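Local coordinates for protein 2-hydroxyisocaproyl-CoA dehydratase activator (Clostridium difficile, PDB 4EHU) that hydrolyses ATP to drive transfer of one electron from its [4Fe-4S] cluster to (R)-2-hydroxyisocaproyl-CoA dehydratase, activating that enzyme for leucine fermentation, at residues K14-I24 and I239-L250. Sequence-based numbering, arbitrary orientation.
Sequences KGVILKNGEDI and IPQLTGALGAAL. With ANP (phosphoaminophosphonic acid-adenylate ester), chain D.
K14 and Q241 come from the two segments and converge on one phosphate oxygen of the bound ATP analogue. NZ of K14 donates to O1A of ANP at 2.8 Å, and NE2 of Q241 donates to the same O1A at 2.9 Å. The glutamine bond is nearly straight, at 170°. K14 NZ also bonds O2B, so the ammonium bridges the alpha and beta phosphates, and A12 O takes a further bond from it. The lysine chain is bent at chi2 and chi3, which turns its end so that NZ reaches the phosphates. K14 CG lies 3.4 Å from Q241 O. R218 bonds OE1 of Q241, which would fix the amide with NE2 turned to the phosphate.

Away from the nucleotide the contact is apolar. V16 CG2 sits 3.7 Å from A245 CB, and CG1 faces A249 CB. The small alanines let the helix run close over the strand. The axes of segments 243-250 and 14-19 come within 6.9 Å and are inclined at 41°. Further along, L18 CD2 meets L250 CD2 at 3.6 Å. I24 CD1 and I239 CD1 touch tip to tip, 3.7 Å apart. L246 CD1 packs crosswise against I24.

The helix packs on one face of the five-stranded mixed sheet of this actin-fold domain, over strand 13-19 and the start of 23-30. Strand 13-19 lies between strands 2-8 and 23-30, while L246 and L250 also pack on helix 79-90.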
ATOM      1  N   LYS A  14     -19.208   7.407 -14.210  1.00 23.21           N
ATOM      2  CA  LYS A  14     -19.282   8.597 -15.044  1.00 24.98           C
ATOM      3  C   LYS A  14     -20.098   8.318 -16.290  1.00 24.10           C
ATOM      4  O   LYS A  14     -19.997   7.236 -16.871  1.00 25.57           O
ATOM      5  CB  LYS A  14     -17.880   9.049 -15.458  1.00 22.64           C
ATOM      6  CG  LYS A  14     -17.069   9.715 -14.345  1.00 21.26           C
ATOM      7  CD  LYS A  14     -16.500   8.697 -13.318  1.00 20.45           C
ATOM      8  CE  LYS A  14     -15.389   7.833 -13.925  1.00 19.97           C
ATOM      9  NZ  LYS A  14     -14.653   7.004 -12.913  1.00 22.26           N
ATOM     10  N   GLY A  15     -20.911   9.290 -16.701  1.00 25.03           N
ATOM     11  CA  GLY A  15     -21.733   9.147 -17.895  1.00 25.07           C
ATOM     12  C   GLY A  15     -21.739  10.407 -18.742  1.00 27.65           C
ATOM     13  O   GLY A  15     -21.666  11.517 -18.220  1.00 29.96           O
ATOM     14  N   VAL A  16     -21.831  10.230 -20.055  1.00 25.72           N
ATOM     15  CA  VAL A  16     -21.938  11.349 -20.990  1.00 26.50           C
ATOM     16  C   VAL A  16     -22.990  10.997 -22.026  1.00 28.33           C
ATOM     17  O   VAL A  16     -23.010   9.860 -22.501  1.00 28.38           O
ATOM     18  CB  VAL A  16     -20.606  11.591 -21.733  1.00 24.33           C
ATOM     19  CG1 VAL A  16     -20.810  12.538 -22.896  1.00 26.81           C
ATOM     20  CG2 VAL A  16     -19.528  12.142 -20.755  1.00 22.98           C
ATOM     21  N   ILE A  17     -23.870  11.948 -22.346  1.00 25.58           N
ATOM     22  CA  ILE A  17     -24.710  11.841 -23.534  1.00 26.63           C
ATOM     23  C   ILE A  17     -24.167  12.821 -24.564  1.00 29.58           C
ATOM     24  O   ILE A  17     -23.989  14.013 -24.279  1.00 30.65           O
ATOM     25  CB  ILE A  17     -26.200  12.159 -23.251  1.00 31.96           C
ATOM     26  CG1 ILE A  17     -26.795  11.117 -22.301  1.00 47.52           C
ATOM     27  CG2 ILE A  17     -26.992  12.189 -24.568  1.00 32.26           C
ATOM     28  CD1 ILE A  17     -28.262  11.323 -21.984  1.00 53.61           C
ATOM     29  N   LEU A  18     -23.892  12.303 -25.753  1.00 30.70           N
ATOM     30  CA  LEU A  18     -23.282  13.072 -26.833  1.00 30.70           C
ATOM     31  C   LEU A  18     -24.266  13.173 -27.993  1.00 29.15           C
ATOM     32  O   LEU A  18     -24.888  12.181 -28.379  1.00 30.51           O
ATOM     33  CB  LEU A  18     -22.009  12.364 -27.294  1.00 26.81           C
ATOM     34  CG  LEU A  18     -21.119  13.016 -28.349  1.00 31.31           C
ATOM     35  CD1 LEU A  18     -20.392  14.236 -27.780  1.00 27.65           C
ATOM     36  CD2 LEU A  18     -20.109  11.992 -28.837  1.00 25.77           C
ATOM     37  N   LYS A  19     -24.409  14.373 -28.541  1.00 31.41           N
ATOM     38  CA  LYS A  19     -25.343  14.614 -29.637  1.00 33.56           C
ATOM     39  C   LYS A  19     -24.574  14.708 -30.948  1.00 32.51           C
ATOM     40  O   LYS A  19     -23.648  15.513 -31.072  1.00 34.38           O
ATOM     41  CB  LYS A  19     -26.111  15.916 -29.396  1.00 38.60           C
ATOM     42  CG  LYS A  19     -27.298  16.147 -30.354  1.00 35.00           C
ATOM     43  CD  LYS A  19     -27.955  17.485 -30.079  1.00 39.03           C
ATOM     44  CE  LYS A  19     -29.082  17.754 -31.064  1.00 55.99           C
ATOM     45  NZ  LYS A  19     -29.784  19.035 -30.764  1.00 65.24           N
ATOM     46  N   ASN A  20     -24.957  13.869 -31.906  1.00 34.24           N
ATOM     47  CA  ASN A  20     -24.345  13.837 -33.233  1.00 34.94           C
ATOM     48  C   ASN A  20     -22.830  13.780 -33.170  1.00 33.26           C
ATOM     49  O   ASN A  20     -22.145  14.367 -34.005  1.00 35.78           O
ATOM     50  CB  ASN A  20     -24.786  15.042 -34.063  1.00 37.04           C
ATOM     51  CG  ASN A  20     -26.276  15.062 -34.292  1.00 43.19           C
ATOM     52  OD1 ASN A  20     -26.925  16.105 -34.186  1.00 47.95           O
ATOM     53  ND2 ASN A  20     -26.833  13.900 -34.590  1.00 37.62           N
ATOM     54  N   GLY A  21     -22.316  13.053 -32.181  1.00 31.93           N
ATOM     55  CA  GLY A  21     -20.887  12.843 -32.049  1.00 29.39           C
ATOM     56  C   GLY A  21     -20.075  14.110 -31.853  1.00 32.12           C
ATOM     57  O   GLY A  21     -18.861  14.105 -32.038  1.00 37.10           O
ATOM     58  N   GLU A  22     -20.724  15.201 -31.479  1.00 34.46           N
ATOM     59  CA  GLU A  22     -20.007  16.468 -31.424  1.00 33.79           C
ATOM     60  C   GLU A  22     -20.298  17.296 -30.184  1.00 38.20           C
ATOM     61  O   GLU A  22     -19.410  17.976 -29.696  1.00 35.86           O
ATOM     62  CB  GLU A  22     -20.243  17.290 -32.703  1.00 41.40           C
ATOM     63  CG  GLU A  22     -21.683  17.590 -33.028  1.00 61.03           C
ATOM     64  CD  GLU A  22     -21.823  18.418 -34.301  1.00 74.34           C
ATOM     65  OE1 GLU A  22     -20.781  18.766 -34.901  1.00 77.06           O
ATOM     66  OE2 GLU A  22     -22.970  18.719 -34.702  1.00 72.42           O
ATOM     67  N   ASP A  23     -21.514  17.226 -29.653  1.00 34.26           N
ATOM     68  CA  ASP A  23     -21.888  18.089 -28.540  1.00 36.59           C
ATOM     69  C   ASP A  23     -22.299  17.321 -27.286  1.00 36.08           C
ATOM     70  O   ASP A  23     -23.265  16.565 -27.298  1.00 35.47           O
ATOM     71  CB  ASP A  23     -23.025  19.028 -28.969  1.00 47.11           C
ATOM     72  CG  ASP A  23     -22.573  20.072 -29.981  1.00 57.53           C
ATOM     73  OD1 ASP A  23     -21.499  20.690 -29.780  1.00 58.44           O
ATOM     74  OD2 ASP A  23     -23.290  20.272 -30.981  1.00 66.10           O
ATOM     75  N   ILE A  24     -21.559  17.528 -26.201  1.00 34.10           N
ATOM     76  CA  ILE A  24     -21.927  16.966 -24.910  1.00 32.05           C
ATOM     77  C   ILE A  24     -23.167  17.681 -24.398  1.00 36.97           C
ATOM     78  O   ILE A  24     -23.105  18.867 -24.079  1.00 40.05           O
ATOM     79  CB  ILE A  24     -20.803  17.149 -23.872  1.00 30.73           C
ATOM     80  CG1 ILE A  24     -19.516  16.463 -24.340  1.00 38.50           C
ATOM     81  CG2 ILE A  24     -21.230  16.591 -22.522  1.00 33.00           C
ATOM     82  CD1 ILE A  24     -18.346  16.631 -23.379  1.00 33.08           C
ATOM     83  N   ILE A 239     -13.132  18.833 -18.155  1.00 24.98           N
ATOM     84  CA  ILE A 239     -13.873  17.711 -17.556  1.00 24.61           C
ATOM     85  C   ILE A 239     -13.002  16.458 -17.405  1.00 21.09           C
ATOM     86  O   ILE A 239     -13.313  15.403 -17.945  1.00 22.95           O
ATOM     87  CB  ILE A 239     -15.105  17.339 -18.418  1.00 28.65           C
ATOM     88  CG1 ILE A 239     -14.702  17.186 -19.893  1.00 27.13           C
ATOM     89  CG2 ILE A 239     -16.181  18.417 -18.297  1.00 31.62           C
ATOM     90  CD1 ILE A 239     -15.779  16.487 -20.776  1.00 28.85           C
ATOM     91  N   PRO A 240     -11.901  16.564 -16.653  1.00 19.88           N
ATOM     92  CA  PRO A 240     -10.908  15.477 -16.656  1.00 17.79           C
ATOM     93  C   PRO A 240     -11.430  14.128 -16.184  1.00 18.30           C
ATOM     94  O   PRO A 240     -10.975  13.100 -16.667  1.00 19.36           O
ATOM     95  CB  PRO A 240      -9.837  15.972 -15.665  1.00 18.08           C
ATOM     96  CG  PRO A 240     -10.591  16.948 -14.783  1.00 18.65           C
ATOM     97  CD  PRO A 240     -11.555  17.638 -15.698  1.00 22.08           C
ATOM     98  N   GLN A 241     -12.374  14.119 -15.255  1.00 19.92           N
ATOM     99  CA  GLN A 241     -12.890  12.856 -14.719  1.00 20.75           C
ATOM    100  C   GLN A 241     -13.815  12.138 -15.715  1.00 19.86           C
ATOM    101  O   GLN A 241     -14.127  10.966 -15.549  1.00 19.69           O
ATOM    102  CB  GLN A 241     -13.645  13.114 -13.412  1.00 20.31           C
ATOM    103  CG  GLN A 241     -13.972  11.846 -12.637  1.00 20.52           C
ATOM    104  CD  GLN A 241     -14.503  12.151 -11.259  1.00 26.86           C
ATOM    105  OE1 GLN A 241     -14.893  13.292 -10.964  1.00 22.93           O
ATOM    106  NE2 GLN A 241     -14.510  11.141 -10.393  1.00 19.95           N
ATOM    107  N   LEU A 242     -14.219  12.854 -16.759  1.00 18.11           N
ATOM    108  CA  LEU A 242     -15.222  12.363 -17.699  1.00 17.83           C
ATOM    109  C   LEU A 242     -14.678  11.938 -19.062  1.00 21.82           C
ATOM    110  O   LEU A 242     -15.474  11.600 -19.955  1.00 20.63           O
ATOM    111  CB  LEU A 242     -16.268  13.462 -17.918  1.00 22.35           C
ATOM    112  CG  LEU A 242     -17.263  13.651 -16.769  1.00 29.71           C
ATOM    113  CD1 LEU A 242     -17.874  15.043 -16.815  1.00 38.98           C
ATOM    114  CD2 LEU A 242     -18.349  12.568 -16.797  1.00 29.76           C
ATOM    115  N   THR A 243     -13.359  11.952 -19.252  1.00 18.70           N
ATOM    116  CA  THR A 243     -12.829  11.684 -20.590  1.00 16.30           C
ATOM    117  C   THR A 243     -13.063  10.246 -21.035  1.00 21.08           C
ATOM    118  O   THR A 243     -13.178   9.973 -22.243  1.00 18.95           O
ATOM    119  CB  THR A 243     -11.329  11.996 -20.697  1.00 15.59           C
ATOM    120  OG1 THR A 243     -10.637  11.406 -19.599  1.00 18.14           O
ATOM    121  CG2 THR A 243     -11.097  13.528 -20.651  1.00 18.80           C
ATOM    122  N   GLY A 244     -13.141   9.340 -20.066  1.00 15.96           N
ATOM    123  CA  GLY A 244     -13.390   7.934 -20.380  1.00 18.43           C
ATOM    124  C   GLY A 244     -14.818   7.778 -20.887  1.00 18.95           C
ATOM    125  O   GLY A 244     -15.084   7.072 -21.870  1.00 20.43           O
ATOM    126  N   ALA A 245     -15.757   8.410 -20.199  1.00 18.77           N
ATOM    127  CA  ALA A 245     -17.160   8.358 -20.624  1.00 22.74           C
ATOM    128  C   ALA A 245     -17.360   9.051 -21.967  1.00 21.98           C
ATOM    129  O   ALA A 245     -18.162   8.602 -22.798  1.00 22.12           O
ATOM    130  CB  ALA A 245     -18.060   8.978 -19.566  1.00 24.92           C
ATOM    131  N   LEU A 246     -16.643  10.152 -22.181  1.00 20.85           N
ATOM    132  CA  LEU A 246     -16.701  10.840 -23.466  1.00 21.60           C
ATOM    133  C   LEU A 246     -16.165   9.946 -24.573  1.00 22.32           C
ATOM    134  O   LEU A 246     -16.776   9.850 -25.642  1.00 21.34           O
ATOM    135  CB  LEU A 246     -15.890  12.136 -23.399  1.00 20.96           C
ATOM    136  CG  LEU A 246     -15.802  12.900 -24.709  1.00 20.50           C
ATOM    137  CD1 LEU A 246     -17.200  13.275 -25.203  1.00 23.27           C
ATOM    138  CD2 LEU A 246     -14.962  14.163 -24.471  1.00 22.58           C
ATOM    139  N   GLY A 247     -15.046   9.263 -24.315  1.00 20.01           N
ATOM    140  CA  GLY A 247     -14.475   8.375 -25.308  1.00 20.11           C
ATOM    141  C   GLY A 247     -15.446   7.255 -25.635  1.00 21.81           C
ATOM    142  O   GLY A 247     -15.655   6.912 -26.796  1.00 20.22           O
ATOM    143  N   ALA A 248     -16.058   6.696 -24.603  1.00 19.41           N
ATOM    144  CA  ALA A 248     -17.088   5.670 -24.808  1.00 22.52           C
ATOM    145  C   ALA A 248     -18.245   6.207 -25.673  1.00 25.38           C
ATOM    146  O   ALA A 248     -18.733   5.523 -26.584  1.00 22.01           O
ATOM    147  CB  ALA A 248     -17.614   5.151 -23.459  1.00 21.75           C
ATOM    148  N   ALA A 249     -18.682   7.435 -25.406  1.00 22.60           N
ATOM    149  CA  ALA A 249     -19.800   8.019 -26.161  1.00 23.96           C
ATOM    150  C   ALA A 249     -19.412   8.201 -27.632  1.00 26.78           C
ATOM    151  O   ALA A 249     -20.237   8.076 -28.521  1.00 25.43           O
ATOM    152  CB  ALA A 249     -20.238   9.356 -25.538  1.00 22.24           C
ATOM    153  N   LEU A 250     -18.138   8.477 -27.880  1.00 22.61           N
ATOM    154  CA  LEU A 250     -17.644   8.669 -29.235  1.00 24.30           C
ATOM    155  C   LEU A 250     -17.541   7.329 -29.963  1.00 26.71           C
ATOM    156  O   LEU A 250     -17.864   7.239 -31.154  1.00 26.21           O
ATOM    157  CB  LEU A 250     -16.281   9.364 -29.208  1.00 22.88           C
ATOM    158  CG  LEU A 250     -16.358  10.858 -28.920  1.00 19.70           C
ATOM    159  CD1 LEU A 250     -14.996  11.372 -28.406  1.00 20.90           C
ATOM    160  CD2 LEU A 250     -16.784  11.603 -30.173  1.00 23.58           C
TER
HETATM  161  PG  ANP D 302      -9.928   3.565 -11.654  1.00 18.56           P
HETATM  162  O1G ANP D 302     -10.609   2.209 -11.792  1.00 19.89           O
HETATM  163  O2G ANP D 302      -9.793   4.223 -13.004  1.00 19.33           O
HETATM  164  O3G ANP D 302      -8.651   3.499 -10.912  1.00 20.61           O
HETATM  165  PB  ANP D 302     -12.119   5.602 -11.166  1.00 19.07           P
HETATM  166  O1B ANP D 302     -13.453   5.366 -10.508  1.00 21.23           O
HETATM  167  O2B ANP D 302     -12.133   5.793 -12.684  1.00 17.41           O
HETATM  168  N3B ANP D 302     -11.022   4.382 -10.615  1.00 18.01           N
HETATM  169  PA  ANP D 302     -11.819   8.487 -11.006  1.00 18.79           P
HETATM  170  O1A ANP D 302     -13.296   8.653 -11.090  1.00 19.66           O
HETATM  171  O2A ANP D 302     -10.926   8.773 -12.193  1.00 17.97           O
HETATM  172  O3A ANP D 302     -11.489   6.969 -10.543  1.00 18.26           O
HETATM  173  O5' ANP D 302     -11.194   9.285  -9.759  1.00 18.30           O
HETATM  174  C5' ANP D 302     -11.607   8.976  -8.424  1.00 19.73           C
HETATM  175  C4' ANP D 302     -10.977   9.986  -7.470  1.00 26.26           C
HETATM  176  O4' ANP D 302     -10.774  11.319  -7.916  1.00 22.75           O
HETATM  177  C3' ANP D 302     -10.982   9.878  -5.957  1.00 23.33           C
HETATM  178  O3' ANP D 302     -10.185   8.769  -5.516  1.00 22.02           O
HETATM  179  C2' ANP D 302     -10.466  11.255  -5.526  1.00 25.59           C
HETATM  180  O2' ANP D 302      -9.129  11.203  -4.998  1.00 25.85           O
HETATM  181  C1' ANP D 302     -10.474  12.133  -6.778  1.00 22.88           C
HETATM  182  N9  ANP D 302     -11.512  13.180  -6.759  1.00 21.97           N
HETATM  183  C8  ANP D 302     -12.838  13.011  -6.943  1.00 23.52           C
HETATM  184  N7  ANP D 302     -13.481  14.205  -6.918  1.00 23.49           N
HETATM  185  C5  ANP D 302     -12.531  15.151  -6.720  1.00 20.90           C
HETATM  186  C6  ANP D 302     -12.508  16.611  -6.603  1.00 22.14           C
HETATM  187  N6  ANP D 302     -13.673  17.299  -6.671  1.00 23.58           N
HETATM  188  N1  ANP D 302     -11.307  17.216  -6.418  1.00 20.67           N
HETATM  189  C2  ANP D 302     -10.154  16.535  -6.353  1.00 22.10           C
HETATM  190  N3  ANP D 302     -10.102  15.197  -6.442  1.00 20.97           N
HETATM  191  C4  ANP D 302     -11.236  14.476  -6.630  1.00 20.77           C